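PDB 4FSO: probable porin from Pseudomonas aeruginosa, which probably forms a channel through the outer membrane for passive transport of small solutes. Local coordinates for residues 48-54 with 65-71; 280-286 with 307-313. All blocks are in the same frame, centred on the assembly; numbering follows the deposited sequence.

Contact 1 (48-54 with 65-71)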
ATOM      1  N   PHE A  48      -1.519 -12.610  15.127  1.00 47.74           N
ATOM      2  CA  PHE A  48      -0.473 -13.546  14.746  1.00 45.54           C
ATOM      3  C   PHE A  48      -0.505 -13.837  13.261  1.00 43.22           C
ATOM      4  O   PHE A  48      -1.522 -14.273  12.713  1.00 50.96           O
ATOM      5  CB  PHE A  48      -0.597 -14.825  15.568  1.00 52.49           C
ATOM      6  CG  PHE A  48      -0.409 -14.590  17.023  1.00 61.05           C
ATOM      7  CD1 PHE A  48       0.865 -14.497  17.561  1.00 60.64           C
ATOM      8  CD2 PHE A  48      -1.503 -14.390  17.849  1.00 70.28           C
ATOM      9  CE1 PHE A  48       1.042 -14.242  18.910  1.00 71.76           C
ATOM     10  CE2 PHE A  48      -1.336 -14.136  19.198  1.00 73.07           C
ATOM     11  CZ  PHE A  48      -0.059 -14.064  19.731  1.00 74.05           C
ATOM     12  N   ILE A  49       0.603 -13.564  12.593  1.00 34.26           N
ATOM     13  CA  ILE A  49       0.648 -13.829  11.169  1.00 49.30           C
ATOM     14  C   ILE A  49       1.648 -14.906  10.868  1.00 53.54           C
ATOM     15  O   ILE A  49       2.838 -14.755  11.134  1.00 48.89           O
ATOM     16  CB  ILE A  49       1.058 -12.619  10.341  1.00 55.14           C
ATOM     17  CG1 ILE A  49       0.619 -11.310  11.009  1.00 46.47           C
ATOM     18  CG2 ILE A  49       0.521 -12.792   8.919  1.00 48.60           C
ATOM     19  CD1 ILE A  49      -0.804 -10.919  10.717  1.00 54.45           C
ATOM     20  N   LEU A  50       1.151 -15.991  10.295  1.00 49.42           N
ATOM     21  CA  LEU A  50       1.997 -17.099   9.912  1.00 47.74           C
ATOM     22  C   LEU A  50       2.203 -17.047   8.406  1.00 38.94           C
ATOM     23  O   LEU A  50       1.256 -17.010   7.636  1.00 54.85           O
ATOM     24  CB  LEU A  50       1.333 -18.402  10.349  1.00 65.31           C
ATOM     25  CG  LEU A  50       2.174 -19.664  10.336  1.00 67.69           C
ATOM     26  CD1 LEU A  50       2.085 -20.289   8.965  1.00 59.52           C
ATOM     27  CD2 LEU A  50       3.604 -19.300  10.692  1.00 77.72           C
ATOM     28  N   ASP A  51       3.454 -17.020   7.991  1.00 39.10           N
ATOM     29  CA  ASP A  51       3.787 -16.923   6.583  1.00 39.81           C
ATOM     30  C   ASP A  51       4.861 -17.940   6.252  1.00 40.55           C
ATOM     31  O   ASP A  51       6.000 -17.829   6.716  1.00 44.53           O
ATOM     32  CB  ASP A  51       4.316 -15.533   6.250  1.00 48.53           C
ATOM     33  CG  ASP A  51       5.102 -15.516   4.945  1.00 73.80           C
ATOM     34  OD1 ASP A  51       4.452 -15.351   3.890  1.00 79.09           O
ATOM     35  OD2 ASP A  51       6.358 -15.691   4.973  1.00 78.47           O
ATOM     36  N   LEU A  52       4.504 -18.933   5.453  1.00 42.61           N
ATOM     37  CA  LEU A  52       5.447 -19.987   5.112  1.00 36.88           C
ATOM     38  C   LEU A  52       5.551 -20.073   3.635  1.00 36.15           C
ATOM     39  O   LEU A  52       4.552 -20.297   2.941  1.00 36.95           O
ATOM     40  CB  LEU A  52       4.936 -21.329   5.583  1.00 44.14           C
ATOM     41  CG  LEU A  52       5.231 -21.855   6.979  1.00 44.82           C
ATOM     42  CD1 LEU A  52       5.433 -20.749   7.990  1.00 42.19           C
ATOM     43  CD2 LEU A  52       4.082 -22.766   7.362  1.00 32.64           C
ATOM     44  N   ARG A  53       6.764 -19.906   3.143  1.00 35.74           N
ATOM     45  CA  ARG A  53       7.007 -20.121   1.731  1.00 42.41           C
ATOM     46  C   ARG A  53       8.009 -21.250   1.603  1.00 37.85           C
ATOM     47  O   ARG A  53       9.133 -21.127   2.074  1.00 27.57           O
ATOM     48  CB  ARG A  53       7.573 -18.863   1.107  1.00 40.40           C
ATOM     49  CG  ARG A  53       7.126 -17.596   1.793  1.00 59.17           C
ATOM     50  CD  ARG A  53       5.639 -17.366   1.602  1.00 72.31           C
ATOM     51  NE  ARG A  53       5.295 -15.959   1.721  1.00 79.00           N
ATOM     52  CZ  ARG A  53       5.672 -15.029   0.851  1.00 76.74           C
ATOM     53  NH1 ARG A  53       6.411 -15.357  -0.198  1.00 76.79           N
ATOM     54  NH2 ARG A  53       5.308 -13.773   1.031  1.00 78.01           N
ATOM     55  N   SER A  54       7.601 -22.355   0.983  1.00 23.21           N
ATOM     56  CA  SER A  54       8.534 -23.466   0.786  1.00 35.59           C
ATOM     57  C   SER A  54       9.591 -23.120  -0.254  1.00 36.00           C
ATOM     58  O   SER A  54       9.524 -22.092  -0.926  1.00 39.02           O
ATOM     59  CB  SER A  54       7.799 -24.724   0.339  1.00 39.94           C
ATOM     60  OG  SER A  54       7.314 -24.571  -0.994  1.00 41.14           O
ATOM     61  N   VAL A  65       5.070 -24.765  -1.956  1.00 25.15           N
ATOM     62  CA  VAL A  65       3.824 -24.347  -1.345  1.00 30.70           C
ATOM     63  C   VAL A  65       3.982 -23.148  -0.429  1.00 26.85           C
ATOM     64  O   VAL A  65       5.013 -22.955   0.223  1.00 34.02           O
ATOM     65  CB  VAL A  65       3.091 -25.525  -0.630  1.00 45.45           C
ATOM     66  CG1 VAL A  65       3.909 -26.072   0.562  1.00 39.14           C
ATOM     67  CG2 VAL A  65       1.678 -25.100  -0.210  1.00 32.92           C
ATOM     68  N   ASP A  66       2.938 -22.332  -0.421  1.00 29.28           N
ATOM     69  CA  ASP A  66       2.874 -21.109   0.355  1.00 29.74           C
ATOM     70  C   ASP A  66       1.615 -21.134   1.178  1.00 39.25           C
ATOM     71  O   ASP A  66       0.548 -21.544   0.714  1.00 46.92           O
ATOM     72  CB  ASP A  66       2.861 -19.901  -0.567  1.00 34.62           C
ATOM     73  CG  ASP A  66       4.231 -19.569  -1.086  1.00 45.35           C
ATOM     74  OD1 ASP A  66       5.173 -20.343  -0.803  1.00 55.14           O
ATOM     75  OD2 ASP A  66       4.366 -18.536  -1.770  1.00 54.35           O
ATOM     76  N   THR A  67       1.741 -20.703   2.418  1.00 37.01           N
ATOM     77  CA  THR A  67       0.646 -20.857   3.337  1.00 39.64           C
ATOM     78  C   THR A  67       0.570 -19.663   4.241  1.00 41.62           C
ATOM     79  O   THR A  67       1.577 -19.223   4.815  1.00 39.29           O
ATOM     80  CB  THR A  67       0.858 -22.083   4.185  1.00 53.30           C
ATOM     81  OG1 THR A  67       2.255 -22.197   4.454  1.00 56.54           O
ATOM     82  CG2 THR A  67       0.405 -23.324   3.436  1.00 62.72           C
ATOM     83  N   LEU A  68      -0.637 -19.132   4.360  1.00 35.20           N
ATOM     84  CA  LEU A  68      -0.874 -18.055   5.295  1.00 33.06           C
ATOM     85  C   LEU A  68      -1.886 -18.455   6.349  1.00 34.15           C
ATOM     86  O   LEU A  68      -2.915 -19.072   6.059  1.00 36.96           O
ATOM     87  CB  LEU A  68      -1.322 -16.809   4.556  1.00 45.58           C
ATOM     88  CG  LEU A  68      -0.184 -16.232   3.735  1.00 51.05           C
ATOM     89  CD1 LEU A  68      -0.659 -15.968   2.306  1.00 60.32           C
ATOM     90  CD2 LEU A  68       0.359 -14.971   4.408  1.00 50.02           C
ATOM     91  N   ALA A  69      -1.575 -18.115   7.588  1.00 33.82           N
ATOM     92  CA  ALA A  69      -2.486 -18.377   8.678  1.00 45.35           C
ATOM     93  C   ALA A  69      -2.492 -17.140   9.545  1.00 47.31           C
ATOM     94  O   ALA A  69      -1.424 -16.588   9.844  1.00 42.34           O
ATOM     95  CB  ALA A  69      -2.020 -19.578   9.472  1.00 48.30           C
ATOM     96  N   MET A  70      -3.684 -16.684   9.925  1.00 39.45           N
ATOM     97  CA  MET A  70      -3.779 -15.505  10.777  1.00 43.00           C
ATOM     98  C   MET A  70      -4.776 -15.705  11.894  1.00 46.16           C
ATOM     99  O   MET A  70      -5.750 -16.452  11.758  1.00 51.92           O
ATOM    100  CB  MET A  70      -4.141 -14.270   9.960  1.00 53.69           C
ATOM    101  CG  MET A  70      -3.242 -14.065   8.773  1.00 57.49           C
ATOM    102  SD  MET A  70      -4.062 -13.201   7.443  1.00 65.27           S
ATOM    103  CE  MET A  70      -2.871 -13.444   6.123  1.00 99.22           C
ATOM    104  N   LEU A  71      -4.520 -15.018  13.000  1.00 40.71           N
ATOM    105  CA  LEU A  71      -5.299 -15.189  14.213  1.00 45.90           C
ATOM    106  C   LEU A  71      -5.348 -13.867  14.981  1.00 49.48           C
ATOM    107  O   LEU A  71      -4.308 -13.330  15.383  1.00 54.68           O
ATOM    108  CB  LEU A  71      -4.673 -16.280  15.090  1.00 38.79           C
ATOM    109  CG  LEU A  71      -5.565 -16.642  16.275  1.00 47.76           C
ATOM    110  CD1 LEU A  71      -6.826 -17.345  15.769  1.00 52.55           C
ATOM    111  CD2 LEU A  71      -4.836 -17.480  17.316  1.00 52.21           C
TER
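L50 and A69 face each other as a hydrogen-bonded pair, with CB of L50 3.7 Å from CB of A69. The L50 CG is anti to its own backbone N (chi1 -166°), and L50 CD1 only reaches the edge of contact, 4.2 Å from A69 CB. On the same face F48 touches L71 mostly at its carbonyl O; their CB atoms meet more loosely. L52 lies there too, obliquely across T67. The T67 OG1 adds a weak hydrogen bond of 3.3 Å to L52 O, which also accepts the T67 backbone N at 2.9 Å.

The other face carries I49, D51, R53, D66, L68 and M70. CG2 of I49 packs on CG of M70 at 4.0 Å, and both side chains also touch L137 and P138. D51 and L68 run side by side and point the same way. R53 bends at chi2 (-67°) and pairs with D51 on its own strand; the modelled bond is too short to be trusted. The R53 chain passes close to D66, with CD of R53 3.7 Å from CG of D66. The guanidinium and carboxylate planes stand 47° apart, and no N-H of R53 points at the acid. D66 OD1 instead forms a salt bridge with K109.

The backbone ladder is regular, from F48 N to L71 O at 2.9 Å down to S54 N to V65 O at 2.8 Å. A bound detergent touches A69 and M70. The first face is largely apolar and the other mixed, consistent with membrane and lumen sides. This is an antiparallel beta hairpin in the wall of an OprD-type porin barrel.

Contact 2 (280-286 with 307-313); sequences QRMNGAS and FANPEER
M282 N donates to E312 O at 2.9 Å, the one direct backbone hydrogen bond between the segments. Q280 adds a side-chain bond, from NE2 to F307 O at 2.9 Å. The carbonyl lies in the plane of the Q280 amide, but the donor sits well above the carbonyl plane. Q280 is held further by D306 O on NE2 and by the backbone N of N300 on OE1, which fixes how its amide is turned.

Two waters extend the polar link. One donates to M282 O and to E311 O. The other donates to G284 O and S286 O and accepts E311 N at 2.7 Å. It bridges the loop just after the strand to E311.

Residues 309-312 form a type II turn, with E311 at a positive phi (66°). E312 OE1 braces it by accepting both the backbone N and ND2 of N309. E311 reaches past G284 to a salt bridge with R344.

R281 and R313 form a non-hydrogen-bonded pair. Their extended chains run alongside each other, and the guanidinium groups stack face to face, centres 3.7 Å apart and planes 27° apart. The two positive charges would be expected to oppose this stack.

M282 packs against residues 307-309. Its chain bends at chi2 and chi3, which folds SD and CE back onto the loop. SD lies 3.8 Å from CB of A308, and CE 3.2 Å from F307 O. At the far end, P310 CB rests 3.6 Å from A285 O.

Strand 273-283 lies between strands 258-270 and 313-322. M282 also touches N259 and A261, while F307, N309, E312 and R313 pack on strand 331-344.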
ATOM      1  N   GLN A 280       0.572  16.261  -5.836  1.00 23.50           N
ATOM      2  CA  GLN A 280      -0.427  15.312  -6.249  1.00 15.73           C
ATOM      3  C   GLN A 280      -1.591  16.066  -6.871  1.00 28.81           C
ATOM      4  O   GLN A 280      -1.972  17.126  -6.379  1.00 28.80           O
ATOM      5  CB  GLN A 280      -0.902  14.516  -5.038  1.00 17.96           C
ATOM      6  CG  GLN A 280      -1.979  13.481  -5.330  1.00 26.88           C
ATOM      7  CD  GLN A 280      -2.083  12.421  -4.235  1.00 30.84           C
ATOM      8  OE1 GLN A 280      -1.102  11.743  -3.907  1.00 28.43           O
ATOM      9  NE2 GLN A 280      -3.269  12.287  -3.659  1.00 17.88           N
ATOM     10  N   ARG A 281      -2.146  15.517  -7.951  1.00 22.39           N
ATOM     11  CA  ARG A 281      -3.282  16.115  -8.613  1.00 15.20           C
ATOM     12  C   ARG A 281      -4.241  15.110  -9.248  1.00 29.80           C
ATOM     13  O   ARG A 281      -3.845  14.139  -9.912  1.00 34.28           O
ATOM     14  CB  ARG A 281      -2.836  17.139  -9.645  1.00 18.59           C
ATOM     15  CG  ARG A 281      -3.991  17.703 -10.459  1.00 24.79           C
ATOM     16  CD  ARG A 281      -3.569  18.942 -11.193  1.00 38.64           C
ATOM     17  NE  ARG A 281      -4.682  19.484 -11.956  1.00 50.14           N
ATOM     18  CZ  ARG A 281      -4.723  20.719 -12.427  1.00 40.26           C
ATOM     19  NH1 ARG A 281      -3.713  21.541 -12.209  1.00 33.36           N
ATOM     20  NH2 ARG A 281      -5.776  21.122 -13.113  1.00 46.67           N
ATOM     21  N   MET A 282      -5.522  15.379  -9.017  1.00 24.67           N
ATOM     22  CA  MET A 282      -6.644  14.591  -9.488  1.00 23.23           C
ATOM     23  C   MET A 282      -7.360  15.376 -10.596  1.00 34.45           C
ATOM     24  O   MET A 282      -7.585  16.605 -10.473  1.00 24.21           O
ATOM     25  CB  MET A 282      -7.597  14.401  -8.302  1.00 29.22           C
ATOM     26  CG  MET A 282      -7.902  12.974  -7.864  1.00 36.92           C
ATOM     27  SD  MET A 282      -6.530  11.930  -7.334  1.00 31.79           S
ATOM     28  CE  MET A 282      -5.482  13.091  -6.462  1.00 59.23           C
ATOM     29  N   ASN A 283      -7.701  14.679 -11.682  1.00 21.50           N
ATOM     30  CA  ASN A 283      -8.452  15.283 -12.780  1.00 14.00           C
ATOM     31  C   ASN A 283      -9.592  14.395 -13.223  1.00 19.60           C
ATOM     32  O   ASN A 283      -9.438  13.175 -13.300  1.00 29.76           O
ATOM     33  CB  ASN A 283      -7.544  15.569 -13.979  1.00 35.36           C
ATOM     34  CG  ASN A 283      -6.303  16.352 -13.602  1.00 53.85           C
ATOM     35  OD1 ASN A 283      -5.326  15.782 -13.099  1.00 49.32           O
ATOM     36  ND2 ASN A 283      -6.330  17.668 -13.846  1.00 59.77           N
ATOM     37  N   GLY A 284     -10.732  15.003 -13.537  1.00 19.64           N
ATOM     38  CA  GLY A 284     -11.872  14.258 -14.032  1.00 12.49           C
ATOM     39  C   GLY A 284     -13.011  14.413 -13.065  1.00 22.02           C
ATOM     40  O   GLY A 284     -12.897  15.143 -12.082  1.00 33.69           O
ATOM     41  N   ALA A 285     -14.108  13.726 -13.339  1.00 21.52           N
ATOM     42  CA  ALA A 285     -15.303  13.840 -12.507  1.00 29.43           C
ATOM     43  C   ALA A 285     -15.184  13.029 -11.207  1.00 32.95           C
ATOM     44  O   ALA A 285     -15.815  13.338 -10.197  1.00 31.98           O
ATOM     45  CB  ALA A 285     -16.523  13.382 -13.294  1.00 16.03           C
ATOM     46  N   SER A 286     -14.363  11.990 -11.247  1.00 41.11           N
ATOM     47  CA  SER A 286     -14.367  10.977 -10.203  1.00 33.56           C
ATOM     48  C   SER A 286     -13.176  11.139  -9.322  1.00 27.98           C
ATOM     49  O   SER A 286     -12.185  11.764  -9.705  1.00 27.54           O
ATOM     50  CB  SER A 286     -14.293   9.579 -10.819  1.00 20.59           C
ATOM     51  OG  SER A 286     -15.356   9.389 -11.706  1.00 37.53           O
ATOM     52  N   PHE A 307      -6.100  12.157  -0.129  1.00 29.93           N
ATOM     53  CA  PHE A 307      -6.053  13.349  -0.981  1.00 27.54           C
ATOM     54  C   PHE A 307      -6.372  13.056  -2.441  1.00 24.24           C
ATOM     55  O   PHE A 307      -5.793  13.621  -3.355  1.00 20.18           O
ATOM     56  CB  PHE A 307      -4.721  14.080  -0.804  1.00 17.83           C
ATOM     57  CG  PHE A 307      -4.538  14.593   0.579  1.00 34.13           C
ATOM     58  CD1 PHE A 307      -3.990  13.780   1.561  1.00 18.54           C
ATOM     59  CD2 PHE A 307      -4.981  15.874   0.918  1.00 32.26           C
ATOM     60  CE1 PHE A 307      -3.850  14.242   2.841  1.00 29.78           C
ATOM     61  CE2 PHE A 307      -4.842  16.360   2.203  1.00 28.96           C
ATOM     62  CZ  PHE A 307      -4.274  15.538   3.170  1.00 39.67           C
ATOM     63  N   ALA A 308      -7.330  12.169  -2.638  1.00 22.68           N
ATOM     64  CA  ALA A 308      -7.619  11.646  -3.950  1.00 13.73           C
ATOM     65  C   ALA A 308      -9.083  11.887  -4.271  1.00 15.45           C
ATOM     66  O   ALA A 308      -9.658  11.178  -5.074  1.00 14.93           O
ATOM     67  CB  ALA A 308      -7.277  10.164  -4.000  1.00 10.37           C
ATOM     68  N   ASN A 309      -9.675  12.881  -3.610  1.00 25.18           N
ATOM     69  CA  ASN A 309     -11.027  13.366  -3.893  1.00 16.75           C
ATOM     70  C   ASN A 309     -11.115  14.080  -5.242  1.00 24.46           C
ATOM     71  O   ASN A 309     -10.088  14.432  -5.806  1.00 17.62           O
ATOM     72  CB  ASN A 309     -11.451  14.302  -2.793  1.00 22.77           C
ATOM     73  CG  ASN A 309     -11.750  13.575  -1.519  1.00 27.25           C
ATOM     74  OD1 ASN A 309     -12.735  12.838  -1.437  1.00 28.76           O
ATOM     75  ND2 ASN A 309     -10.905  13.774  -0.506  1.00 28.59           N
ATOM     76  N   PRO A 310     -12.334  14.301  -5.772  1.00 31.28           N
ATOM     77  CA  PRO A 310     -12.335  14.716  -7.180  1.00 26.99           C
ATOM     78  C   PRO A 310     -11.681  16.075  -7.418  1.00 22.17           C
ATOM     79  O   PRO A 310     -11.955  17.035  -6.691  1.00 26.03           O
ATOM     80  CB  PRO A 310     -13.835  14.740  -7.542  1.00 21.82           C
ATOM     81  CG  PRO A 310     -14.487  13.901  -6.545  1.00 11.06           C
ATOM     82  CD  PRO A 310     -13.707  14.131  -5.271  1.00 24.68           C
ATOM     83  N   GLU A 311     -10.800  16.128  -8.414  1.00 17.91           N
ATOM     84  CA  GLU A 311     -10.196  17.382  -8.846  1.00 22.95           C
ATOM     85  C   GLU A 311      -9.305  18.009  -7.798  1.00 29.74           C
ATOM     86  O   GLU A 311      -8.969  19.195  -7.874  1.00 31.74           O
ATOM     87  CB  GLU A 311     -11.261  18.382  -9.320  1.00 21.91           C
ATOM     88  CG  GLU A 311     -11.314  18.503 -10.830  1.00 60.42           C
ATOM     89  CD  GLU A 311     -12.696  18.836 -11.326  1.00 84.68           C
ATOM     90  OE1 GLU A 311     -13.601  18.978 -10.483  1.00 91.43           O
ATOM     91  OE2 GLU A 311     -12.888  18.947 -12.554  1.00100.30           O
ATOM     92  N   GLU A 312      -8.907  17.195  -6.829  1.00 26.39           N
ATOM     93  CA  GLU A 312      -8.128  17.668  -5.699  1.00 22.48           C
ATOM     94  C   GLU A 312      -6.656  17.908  -6.078  1.00 36.21           C
ATOM     95  O   GLU A 312      -6.062  17.159  -6.851  1.00 44.17           O
ATOM     96  CB  GLU A 312      -8.277  16.681  -4.540  1.00 13.76           C
ATOM     97  CG  GLU A 312      -7.322  16.884  -3.366  1.00 21.37           C
ATOM     98  CD  GLU A 312      -7.860  16.313  -2.044  1.00 28.77           C
ATOM     99  OE1 GLU A 312      -8.575  15.289  -2.067  1.00 27.18           O
ATOM    100  OE2 GLU A 312      -7.575  16.902  -0.974  1.00 26.48           O
ATOM    101  N   ARG A 313      -6.081  18.982  -5.553  1.00 39.45           N
ATOM    102  CA  ARG A 313      -4.647  19.198  -5.669  1.00 26.76           C
ATOM    103  C   ARG A 313      -4.078  19.344  -4.285  1.00 29.11           C
ATOM    104  O   ARG A 313      -4.697  19.963  -3.406  1.00 22.94           O
ATOM    105  CB  ARG A 313      -4.362  20.469  -6.450  1.00 26.65           C
ATOM    106  CG  ARG A 313      -5.407  20.741  -7.480  1.00 38.93           C
ATOM    107  CD  ARG A 313      -5.157  22.040  -8.117  1.00 28.15           C
ATOM    108  NE  ARG A 313      -5.938  22.160  -9.329  1.00 38.34           N
ATOM    109  CZ  ARG A 313      -5.961  23.249 -10.078  1.00 31.43           C
ATOM    110  NH1 ARG A 313      -5.230  24.310  -9.723  1.00 25.68           N
ATOM    111  NH2 ARG A 313      -6.716  23.265 -11.170  1.00 21.02           N
TER
HETATM  112  O   HOH W   1      -7.925  19.824 -10.600  1.00 34.80           O
HETATM  113  O   HOH W   2     -10.872  14.268 -10.342  1.00 23.60           O

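Overall arrangement
Contact 1 lies in the barrel wall; contact 2 lies where a wall strand ends and meets a loop, on the opposite side of the chain's centre. Their centres are 38 Å apart and their nearest atoms about 26 Å apart, so they do not touch. Both are partly buried, but contact 2 has more buried residues. Contact 1 joins two strands of one hairpin through a continuous backbone ladder. Contact 2 joins the end of strand 273-283 to a loop entering strand 313-322, and side chains and waters do much of the bonding. Bound detergent touches both, the first at A69 and M70, the second at R313, beside paired arginines.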